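Local coordinates for cell division protein FtsZ 1 (Methanocaldococcus jannaschii, PDB 1W5B) that binds and hydrolyses GTP and polymerises in a GTP-dependent manner, probably building the contractile Z ring that marks the site of cell division, at residues 99-104 against 135-140. Sequence-based numbering, arbitrary orientation.
Sequences GNPKIG and TGTGSA. With GTP (guanosine-5'-triphosphate), chain C.
Gly104 lies against Gly138 and Thr135, and helices 101-110 and 135-149 meet backbone to backbone here. Gly104 CA comes within 4.0 Å of Thr135 CA. The two glycines touch through their carbonyl carbons, Gly104 C and Gly138 C. Neither glycine has a side chain, and the two backbones lie directly against each other. No hydrogen bond crosses between 99-104 and 135-140. Instead, Gly138 CA points a C-H at Pro101 O, 3.2 Å away, with an angle of 143° at the hydrogen.

Pro101 covers the flank. Its CB and CG lie beside the Thr137 methyl, the two side chains pointing the same way, with CB 4.0 Å from Thr137 CG2. Thr137 has its methyl anti to the backbone N, and its OG1 instead bonds to Gly132 and Gly133. Pro101 also touches Asn172 and Arg179 of helix 167-183. Ser139 adds its CB, which packs on Gly104 O. Its hydroxyl OG turns back within its own helix and donates to Thr135 O at 2.6 Å, from above the carbonyl plane.

Both segments reach the GTP phosphates. Gly99 N binds GTP O1G at 2.6 Å. Thr135 N donates almost straight to O3B, while Thr135 OG1 holds O3G and also bonds to Thr71. Gly136 N binds GTP O2B at 2.7 Å. The helix 135-149 thus starts at the phosphates, with its first amides turned to them. This is the glycine-rich phosphate-binding loop of the tubulin/FtsZ GTPase fold, here in its FtsZ form, GGGTGTG.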
loop_
_atom_site.group_PDB
_atom_site.type_symbol
_atom_site.label_atom_id
_atom_site.label_comp_id
_atom_site.label_asym_id
_atom_site.label_seq_id
_atom_site.Cartn_x
_atom_site.Cartn_y
_atom_site.Cartn_z
ATOM N N GLY A 99 2.802 -20.244 -10.521
ATOM C CA GLY A 99 2.299 -19.211 -11.417
ATOM C C GLY A 99 0.826 -19.276 -11.793
ATOM O O GLY A 99 0.355 -18.458 -12.583
ATOM N N ASN A 100 0.093 -20.228 -11.224
ATOM C CA ASN A 100 -1.330 -20.399 -11.528
ATOM C C ASN A 100 -2.221 -19.635 -10.542
ATOM O O ASN A 100 -2.428 -20.078 -9.413
ATOM C CB ASN A 100 -1.681 -21.886 -11.479
ATOM C CG ASN A 100 -3.029 -22.187 -12.090
ATOM O OD1 ASN A 100 -4.000 -21.462 -11.874
ATOM N ND2 ASN A 100 -3.101 -23.272 -12.852
ATOM N N PRO A 101 -2.775 -18.486 -10.965
ATOM C CA PRO A 101 -3.642 -17.675 -10.097
ATOM C C PRO A 101 -4.831 -18.434 -9.506
ATOM O O PRO A 101 -5.276 -18.143 -8.398
ATOM C CB PRO A 101 -4.084 -16.539 -11.017
ATOM C CG PRO A 101 -2.911 -16.378 -11.930
ATOM C CD PRO A 101 -2.564 -17.815 -12.260
ATOM N N LYS A 102 -5.343 -19.408 -10.250
ATOM C CA LYS A 102 -6.483 -20.183 -9.784
ATOM C C LYS A 102 -6.140 -21.027 -8.562
ATOM O O LYS A 102 -7.001 -21.306 -7.727
ATOM C CB LYS A 102 -7.019 -21.042 -10.930
ATOM C CG LYS A 102 -7.629 -20.182 -12.039
ATOM C CD LYS A 102 -8.130 -20.992 -13.228
ATOM C CE LYS A 102 -6.984 -21.470 -14.110
ATOM N NZ LYS A 102 -7.481 -22.160 -15.339
ATOM N N ILE A 103 -4.876 -21.415 -8.441
ATOM C CA ILE A 103 -4.452 -22.202 -7.293
ATOM C C ILE A 103 -4.387 -21.292 -6.067
ATOM O O ILE A 103 -4.789 -21.682 -4.971
ATOM C CB ILE A 103 -3.083 -22.866 -7.550
ATOM C CG1 ILE A 103 -3.234 -23.915 -8.654
ATOM C CG2 ILE A 103 -2.558 -23.500 -6.275
ATOM C CD1 ILE A 103 -2.003 -24.775 -8.882
ATOM N N GLY A 104 -3.895 -20.072 -6.260
ATOM C CA GLY A 104 -3.825 -19.135 -5.154
ATOM C C GLY A 104 -5.214 -18.777 -4.650
ATOM O O GLY A 104 -5.434 -18.614 -3.446
ATOM N N THR A 135 0.078 -17.239 -6.357
ATOM C CA THR A 135 -0.441 -17.028 -5.014
ATOM C C THR A 135 -0.962 -15.625 -4.729
ATOM O O THR A 135 -2.135 -15.456 -4.390
ATOM C CB THR A 135 0.613 -17.401 -3.963
ATOM O OG1 THR A 135 0.887 -18.804 -4.055
ATOM C CG2 THR A 135 0.113 -17.086 -2.562
ATOM N N GLY A 136 -0.097 -14.623 -4.853
ATOM C CA GLY A 136 -0.514 -13.259 -4.598
ATOM C C GLY A 136 -1.691 -12.869 -5.469
ATOM O O GLY A 136 -2.717 -12.386 -4.976
ATOM N N THR A 137 -1.547 -13.087 -6.772
ATOM C CA THR A 137 -2.603 -12.748 -7.727
ATOM C C THR A 137 -3.963 -13.379 -7.401
ATOM O O THR A 137 -4.995 -12.706 -7.435
ATOM C CB THR A 137 -2.202 -13.174 -9.137
ATOM O OG1 THR A 137 -0.948 -12.571 -9.478
ATOM C CG2 THR A 137 -3.259 -12.737 -10.142
ATOM N N GLY A 138 -3.956 -14.669 -7.077
ATOM C CA GLY A 138 -5.194 -15.367 -6.777
ATOM C C GLY A 138 -5.802 -15.167 -5.398
ATOM O O GLY A 138 -7.022 -15.109 -5.272
ATOM N N SER A 139 -4.965 -15.054 -4.372
ATOM C CA SER A 139 -5.441 -14.891 -3.002
ATOM C C SER A 139 -5.739 -13.469 -2.537
ATOM O O SER A 139 -6.579 -13.280 -1.652
ATOM C CB SER A 139 -4.441 -15.514 -2.024
ATOM O OG SER A 139 -3.191 -14.857 -2.113
ATOM N N ALA A 140 -5.062 -12.476 -3.107
ATOM C CA ALA A 140 -5.277 -11.090 -2.691
ATOM C C ALA A 140 -6.758 -10.714 -2.716
ATOM O O ALA A 140 -7.264 -10.096 -1.780
ATOM C CB ALA A 140 -4.464 -10.138 -3.575
HETATM P PG GTP C . 3.583 -18.419 -6.949
HETATM O O1G GTP C . 3.192 -18.808 -8.387
HETATM O O2G GTP C . 5.101 -18.598 -6.705
HETATM O O3G GTP C . 2.863 -19.308 -5.921
HETATM O O3B GTP C . 3.089 -16.847 -6.742
HETATM P PB GTP C . 3.677 -15.646 -5.794
HETATM O O1B GTP C . 4.401 -16.124 -4.618
HETATM O O2B GTP C . 2.485 -14.722 -5.565
HETATM O O3A GTP C . 4.700 -14.869 -6.659
HETATM P PA GTP C . 5.774 -13.827 -6.288
HETATM O O1A GTP C . 7.105 -14.487 -6.155
HETATM O O2A GTP C . 5.315 -12.963 -5.201
HETATM O "O5'" GTP C . 5.844 -13.049 -7.715
HETATM C "C5'" GTP C . 4.783 -12.212 -8.187
HETATM C "C4'" GTP C . 5.369 -10.956 -8.802
HETATM O "O4'" GTP C . 6.066 -10.218 -7.778
HETATM C "C3'" GTP C . 6.424 -11.256 -9.875
HETATM O "O3'" GTP C . 5.801 -11.361 -11.143
HETATM C "C2'" GTP C . 7.318 -10.015 -9.822
HETATM O "O2'" GTP C . 6.706 -8.956 -10.547
HETATM C "C1'" GTP C . 7.242 -9.632 -8.332
HETATM N N9 GTP C . 8.406 -10.033 -7.529
HETATM C C8 GTP C . 8.966 -11.311 -7.436
HETATM N N7 GTP C . 9.836 -11.435 -6.455
HETATM C C5 GTP C . 9.921 -10.163 -5.924
HETATM C C6 GTP C . 10.664 -9.652 -4.831
HETATM O O6 GTP C . 11.589 -10.198 -4.241
HETATM N N1 GTP C . 10.393 -8.294 -4.578
HETATM C C2 GTP C . 9.506 -7.509 -5.304
HETATM N N2 GTP C . 9.485 -6.232 -5.042
HETATM N N3 GTP C . 8.733 -7.991 -6.259
HETATM C C4 GTP C . 8.941 -9.315 -6.504
#